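Putative retaining b-glycosidase (Saccharophagus degradans, PDB 5A95) probably hydrolyses mixed-linkage beta-1,3-1,4-glucans, acting as a retaining beta-glucanase of glycoside hydrolase family 5. Local coordinates at residues 125-130 / 176-181; 229-234 / 257-262; 204-209 / 242-247. The protein carries 1 engineered substitution. All blocks are in the same frame, centred on the assembly; numbering follows the deposited sequence.

Overall arrangement
The three contacts sample different levels of the beta/alpha barrel expected of family 5 glycoside hydrolases. Contact 1 lies where the chain enters the barrel strands, at their N-terminal ends, and a magnesium ion binds there. Contact 2 is on the other side of the chain's centre, among loops that follow the strands; the centres of contacts 1 and 2 are about 31 Å apart. Here the side chain of W232 comes within about 4 Å of a bound glucose unit. Contact 3 belongs to the outer layer, its centre about 27 Å from that of contact 1. Contacts 2 and 3 alternate along the sequence and touch directly: F230 CE1 packs against W205 CD1 at 3.7 Å.

Contact 1 (125-130 / 176-181); sequences EAVRWA and QNVPTV. Unlike the reference sequence in segment 176-181: Q176 (reference Lys). With MG (magnesium ion), chain G.
V127, on a helix, and T180, in an irregular segment leading into a strand, bring the two backbones closest, with 6.4 Å between their CA atoms and no hydrogen bond across. The contact is apolar and is built around the two methyls of V127. Its first torsion, with CG1 anti to the backbone N (chi1 172°), aims CG1 at V178 and leaves CG2, beside the backbone N, for V181. V127 CG1 meets V178 CG1 tip to tip at 3.9 Å, whereas V127 CG2 reaches V181 CG2 at 3.6 Å, the two side chains crossing at about a right angle. T180 fits against the next turn of the helix, its CG2 lying 3.7 Å from A130 CB. Its hydroxyl serves another purpose, hydrogen bonding to Q48. The loop has a second, polar side. V178 O and V181 O each bind the magnesium ion at 2.3 Å, and three waters join them. The ion thus ties the carbonyls of residues three apart together across the bend, on a different side from the methyls that meet the helix. The surroundings complete a buried junction at the N-terminal end of the strands: helix 116-133 and the residues entering strand 181-185 both pack on strand 136-144, where L137 meets A126, V127 and A130 and also pairs through its backbone with T180, while L139 touches V181.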
loop_
_atom_site.group_PDB
_atom_site.type_symbol
_atom_site.label_atom_id
_atom_site.label_comp_id
_atom_site.label_asym_id
_atom_site.label_seq_id
_atom_site.Cartn_x
_atom_site.Cartn_y
_atom_site.Cartn_z
ATOM N N GLU A 125 -23.022 16.246 -12.484
ATOM C CA GLU A 125 -24.409 16.690 -12.309
ATOM C C GLU A 125 -24.478 17.818 -11.291
ATOM O O GLU A 125 -25.118 18.840 -11.523
ATOM C CB GLU A 125 -25.319 15.537 -11.887
ATOM C CG GLU A 125 -25.453 14.454 -12.943
ATOM C CD GLU A 125 -25.987 13.121 -12.433
ATOM O OE1 GLU A 125 -25.925 12.819 -11.220
ATOM O OE2 GLU A 125 -26.466 12.333 -13.277
ATOM N N ALA A 126 -23.805 17.611 -10.152
ATOM C CA ALA A 126 -23.756 18.651 -9.131
ATOM C C ALA A 126 -23.129 19.950 -9.624
ATOM O O ALA A 126 -23.577 21.034 -9.251
ATOM C CB ALA A 126 -23.002 18.142 -7.909
ATOM N N VAL A 127 -22.067 19.842 -10.416
ATOM C CA VAL A 127 -21.415 21.015 -10.980
ATOM C C VAL A 127 -22.424 21.788 -11.828
ATOM O O VAL A 127 -22.554 23.003 -11.711
ATOM C CB VAL A 127 -20.152 20.641 -11.805
ATOM C CG1 VAL A 127 -19.606 21.843 -12.547
ATOM C CG2 VAL A 127 -19.077 20.070 -10.883
ATOM N N ARG A 128 -23.144 21.086 -12.702
ATOM C CA ARG A 128 -24.109 21.745 -13.555
ATOM C C ARG A 128 -25.228 22.390 -12.735
ATOM O O ARG A 128 -25.618 23.532 -12.982
ATOM C CB ARG A 128 -24.693 20.756 -14.555
ATOM C CG ARG A 128 -23.707 20.380 -15.645
ATOM C CD ARG A 128 -24.391 19.632 -16.784
ATOM N NE ARG A 128 -24.737 18.275 -16.359
ATOM C CZ ARG A 128 -23.911 17.226 -16.412
ATOM N NH1 ARG A 128 -22.689 17.352 -16.914
ATOM N NH2 ARG A 128 -24.316 16.035 -15.980
ATOM N N TRP A 129 -25.731 21.650 -11.761
ATOM C CA TRP A 129 -26.805 22.172 -10.911
ATOM C C TRP A 129 -26.354 23.415 -10.156
ATOM O O TRP A 129 -27.056 24.431 -10.112
ATOM C CB TRP A 129 -27.267 21.119 -9.912
ATOM C CG TRP A 129 -27.840 19.886 -10.490
ATOM C CD1 TRP A 129 -28.397 19.718 -11.729
ATOM C CD2 TRP A 129 -27.941 18.621 -9.831
ATOM N NE1 TRP A 129 -28.794 18.425 -11.883
ATOM C CE2 TRP A 129 -28.540 17.727 -10.732
ATOM C CE3 TRP A 129 -27.577 18.161 -8.568
ATOM C CZ2 TRP A 129 -28.777 16.401 -10.406
ATOM C CZ3 TRP A 129 -27.805 16.844 -8.243
ATOM C CH2 TRP A 129 -28.389 15.976 -9.161
ATOM N N ALA A 130 -25.194 23.309 -9.506
ATOM C CA ALA A 130 -24.683 24.417 -8.724
ATOM C C ALA A 130 -24.424 25.630 -9.629
ATOM O O ALA A 130 -24.767 26.757 -9.276
ATOM C CB ALA A 130 -23.404 23.990 -7.995
ATOM N N GLN A 176 -10.523 21.074 -14.064
ATOM C CA GLN A 176 -9.618 22.173 -14.346
ATOM C C GLN A 176 -10.415 23.357 -14.914
ATOM O O GLN A 176 -11.262 23.170 -15.783
ATOM C CB GLN A 176 -8.546 21.748 -15.343
ATOM C CG GLN A 176 -7.466 22.789 -15.503
ATOM C CD GLN A 176 -6.379 22.406 -16.491
ATOM O OE1 GLN A 176 -6.308 21.277 -16.963
ATOM N NE2 GLN A 176 -5.504 23.345 -16.764
ATOM N N ASN A 177 -10.145 24.544 -14.389
ATOM C CA ASN A 177 -10.738 25.782 -14.944
ATOM C C ASN A 177 -12.278 25.821 -14.784
ATOM O O ASN A 177 -12.971 26.385 -15.618
ATOM C CB ASN A 177 -10.319 25.929 -16.429
ATOM C CG ASN A 177 -10.664 27.289 -17.041
ATOM O OD1 ASN A 177 -10.574 28.313 -16.387
ATOM N ND2 ASN A 177 -11.064 27.279 -18.314
ATOM N N VAL A 178 -12.798 25.233 -13.712
ATOM C CA VAL A 178 -14.230 25.226 -13.391
ATOM C C VAL A 178 -14.448 26.082 -12.128
ATOM O O VAL A 178 -14.096 25.670 -11.010
ATOM C CB VAL A 178 -14.790 23.812 -13.185
ATOM C CG1 VAL A 178 -16.243 23.827 -12.754
ATOM C CG2 VAL A 178 -14.653 22.966 -14.451
ATOM N N PRO A 179 -15.016 27.285 -12.283
ATOM C CA PRO A 179 -15.163 28.156 -11.105
ATOM C C PRO A 179 -16.099 27.592 -10.036
ATOM O O PRO A 179 -15.924 27.854 -8.856
ATOM C CB PRO A 179 -15.753 29.447 -11.695
ATOM C CG PRO A 179 -16.342 29.029 -12.990
ATOM C CD PRO A 179 -15.459 27.960 -13.518
ATOM N N THR A 180 -17.094 26.836 -10.462
ATOM C CA THR A 180 -18.120 26.303 -9.565
ATOM C C THR A 180 -17.502 25.450 -8.458
ATOM O O THR A 180 -18.002 25.439 -7.366
ATOM C CB THR A 180 -19.096 25.447 -10.375
ATOM O OG1 THR A 180 -19.548 26.213 -11.496
ATOM C CG2 THR A 180 -20.254 24.983 -9.571
ATOM N N VAL A 181 -16.446 24.719 -8.810
ATOM C CA VAL A 181 -15.775 23.825 -7.881
ATOM C C VAL A 181 -14.659 24.648 -7.231
ATOM O O VAL A 181 -13.655 24.926 -7.851
ATOM C CB VAL A 181 -15.243 22.578 -8.590
ATOM C CG1 VAL A 181 -14.565 21.675 -7.595
ATOM C CG2 VAL A 181 -16.372 21.807 -9.285
HETATM MG MG MG G . -12.315 25.221 -9.662
HETATM O O HOH W 1 -10.612 25.521 -11.420
HETATM O O HOH W 2 -10.990 26.954 -8.755
HETATM O O HOH W 3 -12.047 22.975 -10.008
#

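Contact 2 (229-234 / 257-262); sequences GFNWAY and PQKAKP
Two successive bends in K259 (chi2 -57°, chi3 -68°) curl its chain along one face of the Y234 ring and deliver the ammonium group to N231, whose first torsion (chi1 -168°) extends the amide toward the lysine. K259 NZ is held twice by that one residue, at 2.9 Å from N231 OD1 and, more weakly, at 3.3 Å from N231 O. The stronger bond comes from well above the amide plane of the asparagine, 57° out of it. A water joins the same partners by a second route, accepting from N231 ND2 and donating to K259 O. The residues N231 to A233 all have positive phi, forming a short left-handed helical turn in the loop after barrel strand 224-227, while K259 belongs to the loop after strand 250-252; the contact therefore bridges neighbouring loops on the substrate side of the barrel. Y234 supplies the apolar half. K259 CB sits over one face of its ring, 3.7 Å from the centroid in a CH-pi contact, and Y234 OH meets A260 CB at 3.7 Å. Were Y234 an alanine, the lysine stem would lose the ring it lies against and is likely to turn more freely, weakening the grip on N231. W232 CE3 lies 3.9 Å from K259 NZ, while W232 NE1 hydrogen bonds to Q153, and the indole side chain lies about 4 Å from a bound glucose unit.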
loop_
_atom_site.group_PDB
_atom_site.type_symbol
_atom_site.label_atom_id
_atom_site.label_comp_id
_atom_site.label_asym_id
_atom_site.label_seq_id
_atom_site.Cartn_x
_atom_site.Cartn_y
_atom_site.Cartn_z
ATOM N N GLY A 229 -6.419 20.186 10.918
ATOM C CA GLY A 229 -5.617 19.691 12.012
ATOM C C GLY A 229 -6.237 18.491 12.722
ATOM O O GLY A 229 -7.232 17.903 12.294
ATOM N N PHE A 230 -5.593 18.126 13.818
ATOM C CA PHE A 230 -5.957 16.951 14.615
ATOM C C PHE A 230 -7.176 17.199 15.491
ATOM O O PHE A 230 -7.842 18.247 15.433
ATOM C CB PHE A 230 -4.745 16.479 15.445
ATOM C CG PHE A 230 -3.503 16.166 14.629
ATOM C CD1 PHE A 230 -3.583 15.557 13.398
ATOM C CD2 PHE A 230 -2.250 16.444 15.139
ATOM C CE1 PHE A 230 -2.444 15.235 12.669
ATOM C CE2 PHE A 230 -1.119 16.126 14.422
ATOM C CZ PHE A 230 -1.220 15.539 13.205
ATOM N N ASN A 231 -7.525 16.166 16.272
ATOM C CA ASN A 231 -8.728 16.170 17.093
ATOM C C ASN A 231 -9.972 16.386 16.238
ATOM O O ASN A 231 -10.856 17.160 16.583
ATOM C CB ASN A 231 -8.633 17.225 18.216
ATOM C CG ASN A 231 -9.718 17.068 19.271
ATOM O OD1 ASN A 231 -10.393 16.042 19.351
ATOM N ND2 ASN A 231 -9.956 18.129 20.027
ATOM N N TRP A 232 -10.057 15.626 15.155
ATOM C CA TRP A 232 -11.174 15.683 14.223
ATOM C C TRP A 232 -11.334 17.087 13.618
ATOM O O TRP A 232 -12.410 17.704 13.678
ATOM C CB TRP A 232 -12.484 15.217 14.857
ATOM C CG TRP A 232 -12.574 13.752 15.214
ATOM C CD1 TRP A 232 -13.221 12.803 14.476
ATOM C CD2 TRP A 232 -12.083 13.096 16.378
ATOM N NE1 TRP A 232 -13.166 11.582 15.112
ATOM C CE2 TRP A 232 -12.489 11.731 16.288
ATOM C CE3 TRP A 232 -11.393 13.517 17.507
ATOM C CZ2 TRP A 232 -12.158 10.785 17.254
ATOM C CZ3 TRP A 232 -11.064 12.566 18.464
ATOM C CH2 TRP A 232 -11.449 11.222 18.337
ATOM N N ALA A 233 -10.250 17.588 13.026
ATOM C CA ALA A 233 -10.247 18.890 12.363
ATOM C C ALA A 233 -10.650 19.991 13.326
ATOM O O ALA A 233 -11.378 20.893 12.976
ATOM C CB ALA A 233 -11.160 18.890 11.120
ATOM N N TYR A 234 -10.097 19.970 14.519
ATOM C CA TYR A 234 -10.389 20.977 15.517
ATOM C C TYR A 234 -9.196 21.840 15.903
ATOM O O TYR A 234 -9.355 23.033 16.145
ATOM C CB TYR A 234 -11.074 20.352 16.751
ATOM C CG TYR A 234 -11.588 21.402 17.680
ATOM C CD1 TYR A 234 -12.707 22.167 17.357
ATOM C CD2 TYR A 234 -10.947 21.658 18.876
ATOM C CE1 TYR A 234 -13.130 23.174 18.185
ATOM C CE2 TYR A 234 -11.399 22.663 19.733
ATOM C CZ TYR A 234 -12.499 23.430 19.358
ATOM O OH TYR A 234 -12.951 24.472 20.159
ATOM N N PRO A 257 -20.430 21.737 19.296
ATOM C CA PRO A 257 -20.620 22.425 20.565
ATOM C C PRO A 257 -19.831 21.926 21.763
ATOM O O PRO A 257 -19.472 22.715 22.641
ATOM C CB PRO A 257 -22.142 22.281 20.849
ATOM C CG PRO A 257 -22.624 21.202 19.935
ATOM C CD PRO A 257 -21.725 21.324 18.716
ATOM N N GLN A 258 -19.550 20.616 21.795
ATOM C CA GLN A 258 -18.877 20.008 22.950
ATOM C C GLN A 258 -17.378 19.821 22.725
ATOM O O GLN A 258 -16.708 19.277 23.585
ATOM C CB GLN A 258 -19.535 18.696 23.355
ATOM C CG GLN A 258 -21.003 18.870 23.721
ATOM C CD GLN A 258 -21.691 17.554 23.924
ATOM O OE1 GLN A 258 -21.919 16.801 22.972
ATOM N NE2 GLN A 258 -22.038 17.263 25.165
ATOM N N LYS A 259 -16.830 20.340 21.620
ATOM C CA LYS A 259 -15.384 20.310 21.454
ATOM C C LYS A 259 -14.666 21.166 22.503
ATOM O O LYS A 259 -13.711 20.721 23.128
ATOM C CB LYS A 259 -14.965 20.744 20.055
ATOM C CG LYS A 259 -15.452 19.821 18.941
ATOM C CD LYS A 259 -15.019 18.351 19.065
ATOM C CE LYS A 259 -13.540 18.131 18.880
ATOM N NZ LYS A 259 -13.196 16.683 18.816
ATOM N N ALA A 260 -15.126 22.395 22.666
ATOM C CA ALA A 260 -14.646 23.242 23.760
ATOM C C ALA A 260 -15.447 22.913 25.008
ATOM O O ALA A 260 -16.662 22.790 24.938
ATOM C CB ALA A 260 -14.802 24.707 23.402
ATOM N N LYS A 261 -14.773 22.851 26.152
ATOM C CA LYS A 261 -15.380 22.420 27.397
ATOM C C LYS A 261 -15.073 23.425 28.513
ATOM O O LYS A 261 -14.384 23.109 29.485
ATOM C CB LYS A 261 -14.920 20.999 27.775
ATOM C CG LYS A 261 -15.284 19.977 26.717
ATOM C CD LYS A 261 -14.806 18.572 27.032
ATOM C CE LYS A 261 -15.182 17.587 25.934
ATOM N NZ LYS A 261 -14.510 17.907 24.646
ATOM N N PRO A 262 -15.628 24.644 28.391
ATOM C CA PRO A 262 -15.444 25.588 29.504
ATOM C C PRO A 262 -16.163 25.114 30.753
ATOM O O PRO A 262 -17.234 24.525 30.673
ATOM C CB PRO A 262 -16.104 26.862 29.000
ATOM C CG PRO A 262 -17.130 26.378 28.008
ATOM C CD PRO A 262 -16.530 25.175 27.355
HETATM O O HOH W 4 -11.762 18.948 22.244
#

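Contact 3 (204-209 / 242-247); sequences EWKTLN and APIERE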
loop_
_atom_site.group_PDB
_atom_site.type_symbol
_atom_site.label_atom_id
_atom_site.label_comp_id
_atom_site.label_asym_id
_atom_site.label_seq_id
_atom_site.Cartn_x
_atom_site.Cartn_y
_atom_site.Cartn_z
ATOM N N GLU A 204 4.686 15.124 10.096
ATOM C CA GLU A 204 4.286 14.091 9.154
ATOM C C GLU A 204 3.024 14.485 8.374
ATOM O O GLU A 204 2.944 14.353 7.159
ATOM C CB GLU A 204 4.069 12.801 9.933
ATOM C CG GLU A 204 3.577 11.608 9.146
ATOM C CD GLU A 204 3.490 10.377 10.012
ATOM O OE1 GLU A 204 2.801 10.435 11.048
ATOM O OE2 GLU A 204 4.047 9.325 9.607
ATOM N N TRP A 205 2.063 15.015 9.096
ATOM C CA TRP A 205 0.788 15.387 8.489
ATOM C C TRP A 205 0.930 16.589 7.565
ATOM O O TRP A 205 0.401 16.596 6.453
ATOM C CB TRP A 205 -0.279 15.586 9.571
ATOM C CG TRP A 205 -1.634 15.903 9.065
ATOM C CD1 TRP A 205 -2.411 16.961 9.436
ATOM C CD2 TRP A 205 -2.427 15.144 8.148
ATOM N NE1 TRP A 205 -3.608 16.939 8.779
ATOM C CE2 TRP A 205 -3.648 15.829 7.982
ATOM C CE3 TRP A 205 -2.210 13.991 7.401
ATOM C CZ2 TRP A 205 -4.618 15.395 7.101
ATOM C CZ3 TRP A 205 -3.166 13.579 6.517
ATOM C CH2 TRP A 205 -4.360 14.284 6.368
ATOM N N LYS A 206 1.659 17.597 8.025
ATOM C CA LYS A 206 1.992 18.768 7.215
ATOM C C LYS A 206 2.647 18.361 5.888
ATOM O O LYS A 206 2.243 18.803 4.821
ATOM C CB LYS A 206 2.914 19.676 8.032
ATOM C CG LYS A 206 3.585 20.823 7.270
ATOM C CD LYS A 206 4.597 21.520 8.182
ATOM C CE LYS A 206 5.302 22.697 7.539
ATOM N NZ LYS A 206 6.078 22.309 6.354
ATOM N N THR A 207 3.654 17.494 5.969
ATOM C CA THR A 207 4.360 17.038 4.784
ATOM C C THR A 207 3.433 16.349 3.794
ATOM O O THR A 207 3.519 16.547 2.582
ATOM C CB THR A 207 5.565 16.158 5.190
ATOM O OG1 THR A 207 6.450 16.963 5.981
ATOM C CG2 THR A 207 6.342 15.620 3.981
ATOM N N LEU A 208 2.549 15.493 4.306
ATOM C CA LEU A 208 1.635 14.768 3.455
ATOM C C LEU A 208 0.629 15.720 2.777
ATOM O O LEU A 208 0.321 15.567 1.587
ATOM C CB LEU A 208 0.979 13.623 4.219
ATOM C CG LEU A 208 0.062 12.726 3.424
ATOM C CD1 LEU A 208 0.694 12.160 2.153
ATOM C CD2 LEU A 208 -0.404 11.587 4.307
ATOM N N ASN A 209 0.123 16.690 3.534
ATOM C CA ASN A 209 -0.739 17.677 2.912
ATOM C C ASN A 209 -0.010 18.472 1.821
ATOM O O ASN A 209 -0.603 18.723 0.758
ATOM C CB ASN A 209 -1.359 18.642 3.927
ATOM C CG ASN A 209 -2.552 18.055 4.622
ATOM O OD1 ASN A 209 -3.682 18.279 4.234
ATOM N ND2 ASN A 209 -2.303 17.233 5.621
ATOM N N ALA A 242 4.409 26.220 12.299
ATOM C CA ALA A 242 4.619 25.244 11.222
ATOM C C ALA A 242 3.449 25.205 10.260
ATOM O O ALA A 242 2.832 24.159 10.021
ATOM C CB ALA A 242 4.915 23.871 11.789
ATOM N N PRO A 243 3.132 26.358 9.648
ATOM C CA PRO A 243 2.040 26.372 8.688
ATOM C C PRO A 243 2.402 25.587 7.423
ATOM O O PRO A 243 3.577 25.426 7.087
ATOM C CB PRO A 243 1.911 27.859 8.351
ATOM C CG PRO A 243 3.283 28.409 8.538
ATOM C CD PRO A 243 3.819 27.664 9.727
ATOM N N ILE A 244 1.392 25.184 6.664
ATOM C CA ILE A 244 1.636 24.634 5.339
ATOM C C ILE A 244 2.389 25.665 4.508
ATOM O O ILE A 244 1.983 26.841 4.434
ATOM C CB ILE A 244 0.293 24.342 4.651
ATOM C CG1 ILE A 244 -0.517 23.312 5.409
ATOM C CG2 ILE A 244 0.476 23.975 3.184
ATOM C CD1 ILE A 244 0.057 21.936 5.394
ATOM N N GLU A 245 3.482 25.242 3.879
ATOM C CA GLU A 245 4.373 26.173 3.184
ATOM C C GLU A 245 3.987 26.331 1.714
ATOM O O GLU A 245 4.824 26.115 0.833
ATOM C CB GLU A 245 5.829 25.716 3.358
ATOM C CG GLU A 245 6.296 25.831 4.806
ATOM C CD GLU A 245 7.709 25.351 4.972
ATOM O OE1 GLU A 245 8.593 26.123 4.609
ATOM O OE2 GLU A 245 7.940 24.238 5.461
ATOM N N ARG A 246 2.730 26.694 1.468
ATOM C CA ARG A 246 2.228 26.915 0.135
ATOM C C ARG A 246 1.276 28.109 0.216
ATOM O O ARG A 246 0.686 28.362 1.258
ATOM C CB ARG A 246 1.467 25.666 -0.379
ATOM C CG ARG A 246 2.262 24.359 -0.330
ATOM C CD ARG A 246 3.337 24.302 -1.384
ATOM N NE ARG A 246 4.032 23.013 -1.470
ATOM C CZ ARG A 246 5.080 22.652 -0.717
ATOM N NH1 ARG A 246 5.535 23.433 0.241
ATOM N NH2 ARG A 246 5.681 21.508 -0.933
ATOM N N GLU A 247 1.152 28.843 -0.876
ATOM C CA GLU A 247 0.195 29.925 -1.000
ATOM C C GLU A 247 -1.187 29.381 -1.341
ATOM O O GLU A 247 -1.331 28.288 -1.891
ATOM C CB GLU A 247 0.613 30.890 -2.121
ATOM C CG GLU A 247 1.921 31.627 -1.903
ATOM C CD GLU A 247 1.793 32.791 -0.946
ATOM O OE1 GLU A 247 0.719 33.456 -0.938
ATOM O OE2 GLU A 247 2.768 33.030 -0.197
#
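K206 and E245 form the salt bridge at the heart of this contact, with K206 NZ 2.8 Å from E245 OE2 and using the anti lone pair of that oxygen, the one turned away from its companion. The lysine leaves helix 202-219 with CG anti to the backbone N (chi1 169°) and runs straight until a final bend sets NZ before the carboxylate. On the way its stem passes two carbonyls of the opposing loop: CD of K206 lies 3.7 Å from A242 O, and CE of K206 lies 3.3 Å from P243 O. Beside the lysine stem the contact turns apolar. I244 slides past it in the reverse direction, and its CD1 settles 3.9 Å from N209 CB, one turn further along the helix.

A second shell fixes these groups. N209 ND2 donates to W205 O at 2.9 Å in a nearly straight bond (175°), with the acceptor in its amide plane, and the same nitrogen lies over the centre of the W205 ring; W205 O also receives N209 N, the ordinary helical bond. The bond from ND2 fixes the rotation of the amide, and N209 meets I244 through its CB. In the loop, E245 is the centre of an inverse gamma turn, and R246 NH1 reaches back to E245 O at 2.8 Å. R246 is itself bound to D214 of the helix, while A242 O accepts from W202. E210 makes a second salt bridge with K206 and also takes the backbone N of E245. Such a lysine, gripped by two carboxylates and skirted by backbone carbonyls, is likely to stay positively charged, pinning an irregular loop to the flank of the barrel helix.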